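Local coordinates for protein GDNF family receptor alpha-3 (Homo sapiens, PDB 2GH0) that binds artemin, a growth factor that supports survival of sensory and sympathetic neurons, leading to autophosphorylation and activation of the RET receptor, at residues 64-69 with 141-146; 113-118 with 148-153; 34-39 with 48-53; 44-49 with 88-93. All blocks are in the same frame, centred on the assembly; numbering follows the deposited sequence.

Interaction 1. Residues 64-69 with 141-146; sequences GLLLCP and AYLGLI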
loop_
_atom_site.group_PDB
_atom_site.type_symbol
_atom_site.label_atom_id
_atom_site.label_comp_id
_atom_site.label_asym_id
_atom_site.label_seq_id
_atom_site.Cartn_x
_atom_site.Cartn_y
_atom_site.Cartn_z
ATOM N N GLY C 64 36.617 9.864 -21.263
ATOM C CA GLY C 64 37.082 9.809 -19.867
ATOM C C GLY C 64 36.896 8.393 -19.308
ATOM O O GLY C 64 37.778 7.865 -18.592
ATOM N N LEU C 65 35.755 7.817 -19.618
ATOM C CA LEU C 65 35.393 6.502 -19.094
ATOM C C LEU C 65 36.440 5.444 -19.570
ATOM O O LEU C 65 36.946 4.573 -18.821
ATOM C CB LEU C 65 34.000 6.139 -19.642
ATOM C CG LEU C 65 33.516 4.761 -19.153
ATOM C CD1 LEU C 65 33.323 4.746 -17.629
ATOM C CD2 LEU C 65 32.259 4.226 -19.883
ATOM N N LEU C 66 36.717 5.481 -20.854
ATOM C CA LEU C 66 37.560 4.418 -21.441
ATOM C C LEU C 66 39.030 4.739 -21.523
ATOM O O LEU C 66 39.881 3.836 -21.253
ATOM C CB LEU C 66 36.982 4.113 -22.822
ATOM C CG LEU C 66 37.600 2.874 -23.523
ATOM C CD1 LEU C 66 37.492 1.666 -22.674
ATOM C CD2 LEU C 66 36.848 2.644 -24.887
ATOM N N LEU C 67 39.382 5.995 -21.826
ATOM C CA LEU C 67 40.795 6.411 -22.070
ATOM C C LEU C 67 41.333 7.010 -20.831
ATOM O O LEU C 67 41.884 8.085 -20.831
ATOM C CB LEU C 67 40.955 7.358 -23.270
ATOM C CG LEU C 67 40.298 6.836 -24.565
ATOM C CD1 LEU C 67 40.407 7.780 -25.781
ATOM C CD2 LEU C 67 40.799 5.439 -24.938
ATOM N N CYS C 68 41.229 6.240 -19.752
ATOM C CA CYS C 68 41.558 6.784 -18.417
ATOM C C CYS C 68 42.970 6.354 -18.061
ATOM O O CYS C 68 43.450 5.209 -18.454
ATOM C CB CYS C 68 40.509 6.340 -17.373
ATOM S SG CYS C 68 40.228 4.540 -17.345
ATOM N N PRO C 69 43.711 7.249 -17.404
ATOM C CA PRO C 69 45.120 6.975 -17.147
ATOM C C PRO C 69 45.355 6.106 -15.891
ATOM O O PRO C 69 44.623 6.275 -14.929
ATOM C CB PRO C 69 45.689 8.383 -16.915
ATOM C CG PRO C 69 44.582 9.149 -16.333
ATOM C CD PRO C 69 43.282 8.579 -16.885
ATOM N N ALA C 141 36.472 8.107 -34.062
ATOM C CA ALA C 141 36.364 6.984 -35.027
ATOM C C ALA C 141 36.809 5.640 -34.428
ATOM O O ALA C 141 36.214 4.585 -34.678
ATOM C CB ALA C 141 37.199 7.284 -36.260
ATOM N N TYR C 142 37.859 5.683 -33.624
ATOM C CA TYR C 142 38.290 4.515 -32.826
ATOM C C TYR C 142 37.181 4.042 -31.886
ATOM O O TYR C 142 36.788 2.865 -31.936
ATOM C CB TYR C 142 39.548 4.860 -32.025
ATOM C CG TYR C 142 40.012 3.710 -31.124
ATOM C CD1 TYR C 142 40.700 2.613 -31.640
ATOM C CD2 TYR C 142 39.747 3.732 -29.758
ATOM C CE1 TYR C 142 41.129 1.562 -30.797
ATOM C CE2 TYR C 142 40.172 2.669 -28.903
ATOM C CZ TYR C 142 40.841 1.578 -29.463
ATOM O OH TYR C 142 41.154 0.553 -28.561
ATOM N N LEU C 143 36.620 4.949 -31.073
ATOM C CA LEU C 143 35.540 4.561 -30.164
ATOM C C LEU C 143 34.278 4.127 -30.878
ATOM O O LEU C 143 33.559 3.249 -30.398
ATOM C CB LEU C 143 35.242 5.631 -29.075
ATOM C CG LEU C 143 36.464 6.089 -28.216
ATOM C CD1 LEU C 143 35.906 7.064 -27.231
ATOM C CD2 LEU C 143 37.037 4.952 -27.493
ATOM N N GLY C 144 34.056 4.673 -32.055
ATOM C CA GLY C 144 32.979 4.246 -32.981
ATOM C C GLY C 144 33.042 2.800 -33.483
ATOM O O GLY C 144 32.077 2.303 -34.077
ATOM N N LEU C 145 34.130 2.082 -33.192
ATOM C CA LEU C 145 34.202 0.646 -33.573
ATOM C C LEU C 145 33.744 -0.274 -32.417
ATOM O O LEU C 145 33.448 -1.444 -32.649
ATOM C CB LEU C 145 35.631 0.266 -34.085
ATOM C CG LEU C 145 35.909 0.726 -35.528
ATOM C CD1 LEU C 145 37.404 0.646 -35.766
ATOM C CD2 LEU C 145 35.175 -0.129 -36.512
ATOM N N ILE C 146 33.557 0.296 -31.220
ATOM C CA ILE C 146 33.215 -0.494 -30.043
ATOM C C ILE C 146 31.751 -0.892 -30.074
ATOM O O ILE C 146 30.870 -0.038 -30.239
ATOM C CB ILE C 146 33.620 0.233 -28.759
ATOM C CG1 ILE C 146 35.095 0.374 -28.745
ATOM C CG2 ILE C 146 33.361 -0.629 -27.519
ATOM C CD1 ILE C 146 35.592 1.232 -27.707
#

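Interaction 2. Residues 113-118 with 148-153; sequences SRLVDF and TAMTPN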
loop_
_atom_site.group_PDB
_atom_site.type_symbol
_atom_site.label_atom_id
_atom_site.label_comp_id
_atom_site.label_asym_id
_atom_site.label_seq_id
_atom_site.Cartn_x
_atom_site.Cartn_y
_atom_site.Cartn_z
ATOM N N SER C 113 31.093 1.043 -42.514
ATOM C CA SER C 113 31.174 2.496 -42.356
ATOM C C SER C 113 32.051 2.961 -41.160
ATOM O O SER C 113 32.818 3.930 -41.277
ATOM C CB SER C 113 29.737 3.038 -42.266
ATOM O OG SER C 113 29.676 4.427 -41.984
ATOM N N ARG C 114 31.943 2.284 -40.013
ATOM C CA ARG C 114 32.784 2.615 -38.836
ATOM C C ARG C 114 34.226 2.329 -39.113
ATOM O O ARG C 114 35.124 3.089 -38.663
ATOM C CB ARG C 114 32.308 1.880 -37.606
ATOM C CG ARG C 114 30.782 2.244 -37.307
ATOM C CD ARG C 114 30.752 3.727 -36.766
ATOM N NE ARG C 114 29.372 4.193 -36.545
ATOM C CZ ARG C 114 28.732 4.041 -35.386
ATOM N NH1 ARG C 114 29.363 3.453 -34.400
ATOM N NH2 ARG C 114 27.482 4.499 -35.182
ATOM N N LEU C 115 34.458 1.231 -39.847
ATOM C CA LEU C 115 35.870 0.848 -40.192
ATOM C C LEU C 115 36.438 1.828 -41.211
ATOM O O LEU C 115 37.578 2.246 -41.084
ATOM C CB LEU C 115 36.002 -0.592 -40.692
ATOM C CG LEU C 115 37.454 -1.087 -40.894
ATOM C CD1 LEU C 115 38.304 -1.112 -39.601
ATOM C CD2 LEU C 115 37.480 -2.452 -41.556
ATOM N N VAL C 116 35.635 2.223 -42.186
ATOM C CA VAL C 116 36.063 3.305 -43.073
ATOM C C VAL C 116 36.446 4.596 -42.308
ATOM O O VAL C 116 37.488 5.196 -42.588
ATOM C CB VAL C 116 35.045 3.609 -44.114
ATOM C CG1 VAL C 116 35.355 4.926 -44.774
ATOM C CG2 VAL C 116 35.007 2.476 -45.125
ATOM N N ASP C 117 35.635 5.032 -41.348
ATOM C CA ASP C 117 36.038 6.277 -40.722
ATOM C C ASP C 117 37.283 6.129 -39.867
ATOM O O ASP C 117 38.048 7.083 -39.767
ATOM C CB ASP C 117 34.916 7.081 -40.049
ATOM C CG ASP C 117 33.974 6.259 -39.257
ATOM O OD1 ASP C 117 34.452 5.697 -38.240
ATOM O OD2 ASP C 117 32.709 6.314 -39.553
ATOM N N PHE C 118 37.508 4.967 -39.265
ATOM C CA PHE C 118 38.722 4.762 -38.457
ATOM C C PHE C 118 39.977 4.823 -39.379
ATOM O O PHE C 118 41.032 5.435 -39.064
ATOM C CB PHE C 118 38.595 3.412 -37.722
ATOM C CG PHE C 118 39.867 2.977 -37.021
ATOM C CD1 PHE C 118 40.365 3.712 -35.946
ATOM C CD2 PHE C 118 40.544 1.892 -37.431
ATOM C CE1 PHE C 118 41.514 3.344 -35.314
ATOM C CE2 PHE C 118 41.750 1.520 -36.799
ATOM C CZ PHE C 118 42.218 2.247 -35.753
ATOM N N THR C 148 30.964 -3.113 -32.618
ATOM C CA THR C 148 30.914 -3.737 -33.953
ATOM C C THR C 148 31.640 -5.087 -33.916
ATOM O O THR C 148 32.210 -5.468 -32.890
ATOM C CB THR C 148 31.595 -2.875 -35.028
ATOM O OG1 THR C 148 33.025 -2.827 -34.777
ATOM C CG2 THR C 148 30.992 -1.458 -35.121
ATOM N N ALA C 149 31.653 -5.806 -35.033
ATOM C CA ALA C 149 32.494 -6.991 -35.132
ATOM C C ALA C 149 33.975 -6.638 -34.945
ATOM O O ALA C 149 34.763 -7.490 -34.509
ATOM C CB ALA C 149 32.284 -7.730 -36.490
ATOM N N MET C 150 34.373 -5.400 -35.254
ATOM C CA MET C 150 35.764 -5.016 -35.117
ATOM C C MET C 150 36.019 -4.272 -33.831
ATOM O O MET C 150 36.686 -3.239 -33.885
ATOM C CB MET C 150 36.192 -4.074 -36.250
ATOM C CG MET C 150 35.992 -4.623 -37.661
ATOM S SD MET C 150 37.165 -5.853 -38.110
ATOM C CE MET C 150 38.518 -4.981 -38.823
ATOM N N THR C 151 35.587 -4.800 -32.679
ATOM C CA THR C 151 35.698 -4.019 -31.412
ATOM C C THR C 151 37.125 -4.077 -30.929
ATOM O O THR C 151 37.651 -5.198 -30.718
ATOM C CB THR C 151 34.705 -4.569 -30.301
ATOM O OG1 THR C 151 33.381 -4.236 -30.698
ATOM C CG2 THR C 151 34.990 -3.978 -28.904
ATOM N N PRO C 152 37.783 -2.910 -30.784
ATOM C CA PRO C 152 39.125 -2.863 -30.218
ATOM C C PRO C 152 39.134 -2.781 -28.679
ATOM O O PRO C 152 38.109 -2.334 -28.038
ATOM C CB PRO C 152 39.673 -1.549 -30.803
ATOM C CG PRO C 152 38.530 -0.647 -30.887
ATOM C CD PRO C 152 37.319 -1.545 -31.151
ATOM N N ASN C 153 40.238 -3.167 -28.041
ATOM C CA ASN C 153 40.255 -2.984 -26.571
ATOM C C ASN C 153 41.685 -3.021 -26.043
ATOM O O ASN C 153 42.565 -3.517 -26.716
ATOM C CB ASN C 153 39.472 -4.128 -25.884
ATOM C CG ASN C 153 39.198 -3.848 -24.378
ATOM O OD1 ASN C 153 38.980 -2.694 -23.994
ATOM N ND2 ASN C 153 39.239 -4.925 -23.529
#

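Interaction 3. Residues 34-39 with 48-53; sequences EACSGP and RQLLTF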
loop_
_atom_site.group_PDB
_atom_site.type_symbol
_atom_site.label_atom_id
_atom_site.label_comp_id
_atom_site.label_asym_id
_atom_site.label_seq_id
_atom_site.Cartn_x
_atom_site.Cartn_y
_atom_site.Cartn_z
ATOM N N GLU C 34 24.263 -3.493 -17.782
ATOM C CA GLU C 34 23.212 -4.508 -17.604
ATOM C C GLU C 34 23.214 -5.550 -18.730
ATOM O O GLU C 34 23.080 -6.758 -18.456
ATOM C CB GLU C 34 21.819 -3.866 -17.535
ATOM C CG GLU C 34 20.685 -4.869 -17.335
ATOM C CD GLU C 34 19.345 -4.219 -17.034
ATOM O OE1 GLU C 34 19.186 -2.994 -17.248
ATOM O OE2 GLU C 34 18.427 -4.960 -16.603
ATOM N N ALA C 35 23.269 -5.068 -19.963
ATOM C CA ALA C 35 23.290 -5.929 -21.179
ATOM C C ALA C 35 24.531 -6.841 -21.284
ATOM O O ALA C 35 24.469 -7.907 -21.863
ATOM C CB ALA C 35 23.137 -5.092 -22.415
ATOM N N CYS C 36 25.613 -6.445 -20.630
ATOM C CA CYS C 36 26.891 -7.080 -20.776
ATOM C C CYS C 36 27.326 -7.879 -19.547
ATOM O O CYS C 36 28.416 -8.456 -19.551
ATOM C CB CYS C 36 27.940 -6.033 -21.107
ATOM S SG CYS C 36 27.673 -5.097 -22.627
ATOM N N SER C 37 26.484 -7.922 -18.514
ATOM C CA SER C 37 26.754 -8.661 -17.281
ATOM C C SER C 37 26.480 -10.170 -17.357
ATOM O O SER C 37 25.542 -10.636 -18.026
ATOM C CB SER C 37 25.857 -8.132 -16.122
ATOM O OG SER C 37 26.196 -6.794 -15.827
ATOM N N GLY C 38 27.290 -10.902 -16.595
ATOM C CA GLY C 38 26.850 -12.187 -15.980
ATOM C C GLY C 38 27.445 -13.268 -16.821
ATOM O O GLY C 38 27.927 -12.965 -17.926
ATOM N N PRO C 39 27.433 -14.526 -16.329
ATOM C CA PRO C 39 27.942 -15.563 -17.207
ATOM C C PRO C 39 26.996 -15.704 -18.400
ATOM O O PRO C 39 27.395 -16.220 -19.450
ATOM C CB PRO C 39 27.898 -16.829 -16.325
ATOM C CG PRO C 39 26.886 -16.540 -15.275
ATOM C CD PRO C 39 26.962 -15.065 -15.034
ATOM N N ARG C 48 24.984 -3.985 -29.003
ATOM C CA ARG C 48 24.070 -2.920 -29.398
ATOM C C ARG C 48 24.037 -1.801 -28.320
ATOM O O ARG C 48 24.017 -0.610 -28.643
ATOM C CB ARG C 48 22.649 -3.488 -29.559
ATOM C CG ARG C 48 21.596 -2.453 -29.930
ATOM C CD ARG C 48 21.958 -1.795 -31.283
ATOM N NE ARG C 48 22.536 -0.453 -31.072
ATOM C CZ ARG C 48 22.904 0.382 -32.044
ATOM N NH1 ARG C 48 22.779 0.042 -33.333
ATOM N NH2 ARG C 48 23.355 1.575 -31.728
ATOM N N GLN C 49 24.077 -2.192 -27.057
ATOM C CA GLN C 49 24.115 -1.165 -25.951
ATOM C C GLN C 49 25.448 -0.422 -25.902
ATOM O O GLN C 49 25.500 0.768 -25.535
ATOM C CB GLN C 49 23.765 -1.808 -24.597
ATOM C CG GLN C 49 22.309 -2.323 -24.537
ATOM C CD GLN C 49 21.339 -1.168 -24.838
ATOM O OE1 GLN C 49 21.349 -0.148 -24.161
ATOM N NE2 GLN C 49 20.576 -1.299 -25.898
ATOM N N LEU C 50 26.542 -1.101 -26.237
ATOM C CA LEU C 50 27.855 -0.433 -26.411
ATOM C C LEU C 50 27.827 0.604 -27.543
ATOM O O LEU C 50 28.313 1.753 -27.376
ATOM C CB LEU C 50 29.001 -1.474 -26.614
ATOM C CG LEU C 50 29.415 -2.222 -25.331
ATOM C CD1 LEU C 50 30.272 -3.374 -25.733
ATOM C CD2 LEU C 50 30.219 -1.319 -24.359
ATOM N N LEU C 51 27.261 0.224 -28.678
ATOM C CA LEU C 51 27.182 1.128 -29.816
ATOM C C LEU C 51 26.390 2.372 -29.452
ATOM O O LEU C 51 26.805 3.507 -29.764
ATOM C CB LEU C 51 26.536 0.431 -31.011
ATOM C CG LEU C 51 27.475 -0.514 -31.806
ATOM C CD1 LEU C 51 26.602 -1.343 -32.710
ATOM C CD2 LEU C 51 28.514 0.245 -32.609
ATOM N N THR C 52 25.274 2.168 -28.781
ATOM C CA THR C 52 24.420 3.306 -28.337
ATOM C C THR C 52 25.171 4.181 -27.372
ATOM O O THR C 52 25.084 5.417 -27.448
ATOM C CB THR C 52 23.186 2.781 -27.660
ATOM O OG1 THR C 52 22.471 2.022 -28.645
ATOM C CG2 THR C 52 22.311 3.910 -27.143
ATOM N N PHE C 53 25.928 3.559 -26.473
ATOM C CA PHE C 53 26.632 4.348 -25.459
ATOM C C PHE C 53 27.581 5.333 -26.138
ATOM O O PHE C 53 27.609 6.480 -25.793
ATOM C CB PHE C 53 27.461 3.467 -24.470
ATOM C CG PHE C 53 28.281 4.303 -23.503
ATOM C CD1 PHE C 53 27.674 4.844 -22.389
ATOM C CD2 PHE C 53 29.635 4.596 -23.767
ATOM C CE1 PHE C 53 28.374 5.654 -21.483
ATOM C CE2 PHE C 53 30.386 5.413 -22.895
ATOM C CZ PHE C 53 29.728 5.956 -21.740
#

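Interaction 4. Residues 44-49 with 88-93; sequences HVCLRQ and NCALPP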
loop_
_atom_site.group_PDB
_atom_site.type_symbol
_atom_site.label_atom_id
_atom_site.label_comp_id
_atom_site.label_asym_id
_atom_site.label_seq_id
_atom_site.Cartn_x
_atom_site.Cartn_y
_atom_site.Cartn_z
ATOM N N HIS C 44 24.809 -10.050 -28.651
ATOM C CA HIS C 44 24.298 -9.045 -29.592
ATOM C C HIS C 44 23.587 -7.856 -28.907
ATOM O O HIS C 44 23.602 -6.726 -29.418
ATOM C CB HIS C 44 23.394 -9.688 -30.637
ATOM C CG HIS C 44 22.153 -10.302 -30.076
ATOM N ND1 HIS C 44 22.119 -11.578 -29.545
ATOM C CD2 HIS C 44 20.884 -9.829 -30.000
ATOM C CE1 HIS C 44 20.885 -11.855 -29.156
ATOM N NE2 HIS C 44 20.115 -10.813 -29.424
ATOM N N VAL C 45 22.984 -8.114 -27.756
ATOM C CA VAL C 45 22.328 -7.044 -27.020
ATOM C C VAL C 45 23.419 -6.207 -26.365
ATOM O O VAL C 45 23.368 -5.008 -26.393
ATOM C CB VAL C 45 21.360 -7.572 -25.962
ATOM C CG1 VAL C 45 20.670 -6.403 -25.234
ATOM C CG2 VAL C 45 20.329 -8.439 -26.622
ATOM N N CYS C 46 24.424 -6.858 -25.799
ATOM C CA CYS C 46 25.574 -6.101 -25.211
ATOM C C CYS C 46 26.232 -5.210 -26.251
ATOM O O CYS C 46 26.501 -4.020 -26.033
ATOM C CB CYS C 46 26.551 -7.106 -24.602
ATOM S SG CYS C 46 28.164 -6.420 -24.124
ATOM N N LEU C 47 26.463 -5.771 -27.437
ATOM C CA LEU C 47 27.142 -5.025 -28.504
ATOM C C LEU C 47 26.284 -3.804 -28.889
ATOM O O LEU C 47 26.797 -2.725 -29.084
ATOM C CB LEU C 47 27.308 -5.974 -29.722
ATOM C CG LEU C 47 28.623 -6.610 -30.091
ATOM C CD1 LEU C 47 29.788 -6.530 -29.059
ATOM C CD2 LEU C 47 28.386 -7.995 -30.853
ATOM N N ARG C 48 24.984 -3.985 -29.003
ATOM C CA ARG C 48 24.070 -2.920 -29.398
ATOM C C ARG C 48 24.037 -1.801 -28.320
ATOM O O ARG C 48 24.017 -0.610 -28.643
ATOM C CB ARG C 48 22.649 -3.488 -29.559
ATOM C CG ARG C 48 21.596 -2.453 -29.930
ATOM C CD ARG C 48 21.958 -1.795 -31.283
ATOM N NE ARG C 48 22.536 -0.453 -31.072
ATOM C CZ ARG C 48 22.904 0.382 -32.044
ATOM N NH1 ARG C 48 22.779 0.042 -33.333
ATOM N NH2 ARG C 48 23.355 1.575 -31.728
ATOM N N GLN C 49 24.077 -2.192 -27.057
ATOM C CA GLN C 49 24.115 -1.165 -25.951
ATOM C C GLN C 49 25.448 -0.422 -25.902
ATOM O O GLN C 49 25.500 0.768 -25.535
ATOM C CB GLN C 49 23.765 -1.808 -24.597
ATOM C CG GLN C 49 22.309 -2.323 -24.537
ATOM C CD GLN C 49 21.339 -1.168 -24.838
ATOM O OE1 GLN C 49 21.349 -0.148 -24.161
ATOM N NE2 GLN C 49 20.576 -1.299 -25.898
ATOM N N ASN C 88 34.636 -9.882 -21.946
ATOM C CA ASN C 88 34.218 -11.296 -21.750
ATOM C C ASN C 88 32.815 -11.551 -22.283
ATOM O O ASN C 88 32.445 -12.679 -22.534
ATOM C CB ASN C 88 34.318 -11.688 -20.273
ATOM C CG ASN C 88 35.780 -11.772 -19.796
ATOM O OD1 ASN C 88 36.658 -12.183 -20.552
ATOM N ND2 ASN C 88 36.033 -11.390 -18.552
ATOM N N CYS C 89 32.030 -10.484 -22.425
ATOM C CA CYS C 89 30.763 -10.588 -23.082
ATOM C C CYS C 89 30.800 -10.152 -24.532
ATOM O O CYS C 89 30.192 -10.823 -25.373
ATOM C CB CYS C 89 29.682 -9.768 -22.374
ATOM S SG CYS C 89 28.125 -9.863 -23.319
ATOM N N ALA C 90 31.427 -9.004 -24.799
ATOM C CA ALA C 90 31.374 -8.328 -26.100
ATOM C C ALA C 90 32.166 -9.092 -27.169
ATOM O O ALA C 90 31.841 -9.020 -28.340
ATOM C CB ALA C 90 31.935 -6.912 -25.988
ATOM N N LEU C 91 33.207 -9.788 -26.754
ATOM C CA LEU C 91 34.119 -10.448 -27.726
ATOM C C LEU C 91 33.903 -11.952 -27.758
ATOM O O LEU C 91 33.713 -12.558 -26.707
ATOM C CB LEU C 91 35.562 -10.103 -27.373
ATOM C CG LEU C 91 35.901 -8.611 -27.182
ATOM C CD1 LEU C 91 37.376 -8.450 -26.755
ATOM C CD2 LEU C 91 35.669 -7.922 -28.462
ATOM N N PRO C 92 33.950 -12.566 -28.977
ATOM C CA PRO C 92 33.909 -14.016 -29.143
ATOM C C PRO C 92 34.952 -14.674 -28.266
ATOM O O PRO C 92 36.000 -14.119 -28.079
ATOM C CB PRO C 92 34.252 -14.207 -30.624
ATOM C CG PRO C 92 33.708 -12.977 -31.280
ATOM C CD PRO C 92 34.036 -11.869 -30.277
ATOM N N PRO C 93 34.654 -15.849 -27.699
ATOM C CA PRO C 93 35.696 -16.470 -26.850
ATOM C C PRO C 93 36.834 -17.099 -27.672
ATOM O O PRO C 93 37.935 -17.338 -27.134
ATOM C CB PRO C 93 34.926 -17.544 -26.085
ATOM C CG PRO C 93 33.792 -17.910 -27.017
ATOM C CD PRO C 93 33.415 -16.643 -27.744
#

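Interaction 1. Residues 64-69 with 141-146
Leu66 meets Leu143 and Ile146 through a single methyl, and every direct contact between 64-69 and 141-146 is of this apolar kind. The CD2 of Leu66 lies 3.4 Å from CD1 of Ile146, the two side chains reaching toward each other tip to tip. Leu143 comes in differently: it slides past Leu66 in the opposite direction, bringing its CD2 to 3.5 Å from the same Leu66 CD2. Both pairs are tighter than ordinary van der Waals contact. In Leu66, CG stands opposite the backbone N (chi1 -171°), which carries the branched end off its helix toward the second segment. Phe54 of helix 43-56 packs on all three side chains.

The contact illustrates how apolar side chains from two mainly helical GDNF/GAS1 domains can meet in the interior of one chain: 64-69 closes helix 59-66 in the first, and 141-146 lies on helix 135-143 of the second and the turn that follows.

Polar interactions stay on their own sides of this seam and shape the backbone there. On one side a type I turn runs from Leu143 to Ile146, with Ile146 N bonded to Leu143 O at 3.1 Å; it brings Ile146 round to the same face as Leu143. On the other, Leu67 is the centre of an inverse gamma turn, marked by a weak bond from Cys68 N to Leu66 O. Leu67 O is hydrogen-bonded to His202 ND1, and Cys68, just beyond the gamma turn, is tied to Cys12 by a disulfide.

Interaction 2. Residues 113-118 with 148-153
The hydroxyl OG1 of Thr148, whose side chain faces Arg114 across the contact, is gripped twice. It accepts from Met150 N at 2.9 Å, a bent bond with 132° at the hydrogen, and it is also hydrogen-bonded to Leu145 O. The carbonyl of Thr148 is used as well: Thr151 OG1 donates to Thr148 O over 2.8 Å. That donor sits a little off the carbonyl plane, at a C=O...donor angle of 136°. Since Thr151 OG1 is bonded to Gly147 N too, the two threonines pull the chain from 147 to 151 into a compact bend.

With its hydroxyl turned to its own backbone, Thr148 offers only its methyl to the helix. CG2 lies 4.3 Å from CG of Arg114, a loose contact with the aliphatic stem of that side chain, while the guanidinium NH1 goes on to Gly144 O.

At the next residue of the helix, Leu115 and Met150 cross obliquely. The methionine methyl faces both branches of the leucine almost equally, with CE 3.9 Å from Leu115 CD2. Its distance to Leu115 CD1 is nearly the same, 4.0 Å. A bend at chi2 (-74°), followed by another at chi3, folds the thioether so that CE, rather than the sulfur, does the touching. Phe106 and Phe185 also pack on Leu115.

Across the segments, then, the helix 109-121 is met by carbon alone, while the polar atoms hold an ST turn that leads into strand 152-154 of the second GDNF/GAS1 domain.

Interaction 3. Residues 34-39 with 48-53
Gln49 meets Ala35 across the contact, while the flat guanidinium of Arg48 beside it is laid back on its own helix. One face of that group lies over Leu51 CB, 3.4 Å from the plane and offset toward the rim, and Thr52 CA sits at the edge, in plane. In this disulfide-rich helical GDNF/GAS1 domain the two segments pack the end of helix 23-35 against helix 43-56 as a helical hairpin. The guanidinium is held by Thr52: Arg48 NH2 donates to Thr52 OG1 over 3.2 Å, at an N-H...O angle of 150°. That hydroxyl donates in turn to Arg48 O at 3.1 Å, and the Thr52 amide reaches the same carbonyl from the opposite face of its plane. NH2 has a further partner in Glu55, a long and weak ion pair.

Across the hairpin the chemistry turns apolar. Ala35 CB rests on the stem of Gln49, 3.6 Å from CG and 4.0 Å from CB. A bend at chi2 (-57°) then leads the amide of Gln49 away from Ala35. Nearby, Ser37 OG is hydrogen-bonded to the chain of another protein in the assembly, so the turn after the helix borders an interface. Deeper in, the half-cystine Cys36, disulfide-bonded to Cys46, holds its SG 4.3 Å from CG of Leu50.

Interaction 4. Residues 44-49 with 88-93
The backbones come closest at Leu47 and Ala90, whose CA atoms are 5.9 Å apart where helix 43-56 passes the end of the short helix 87-90. Leu47 lies against the helix end itself. Its CD1 is 3.8 Å from CB of Ala90 and only 3.3 Å from Ala90 O, a close packing contact; the carbonyl finds its hydrogen-bonding partner in Arg43 NE. The Leu47 torsions are well off the staggered positions (chi1 -105°, chi2 12°), which may reflect the tight fit.

The other half of the contact is sulfur. Cys89 SG approaches CB of Cys46 to 3.4 Å, and the two sulfurs, Cys46 SG and Cys89 SG, are 3.5 Å apart, touching but not joined. In both residues SG stands opposite the backbone N, which turns each sulfur toward the other helix. Cys46 SG also lies 4.2 Å from Ala90 CB.

Cys89 is bonded instead to Cys41, so its bridge lies next to the separate one that Cys46 forms. One ties the end of helix 23-35 to helix 43-56, the other the connection before helix 43-56 to helix 87-90, as befits the disulfide-rich helical architecture of the GDNF receptor domains.

How the interactions relate
Interaction 1 lies nearest the centre of the chain, is wholly buried and joins the two GDNF/GAS1 ranges; interaction 2 is also mostly buried but stays within the second. Interactions 3 and 4 sit farther out, and interaction 3 is only partly buried. Both use helix 43-56, share Arg48 and Gln49, and are fused by the Cys36-Cys46 disulfide. Chemistry follows place: crowded methyls at the centre, methyls beside a threonine-held turn in interaction 2, sulfur packing in interaction 4, buried though farther out, and a folded-back arginine in interaction 3. Leu51 of interaction 3 packs against Ile146 of interaction 1 and Arg114 and Thr148 of interaction 2, while Leu91 of interaction 4 reaches Thr151 of interaction 2.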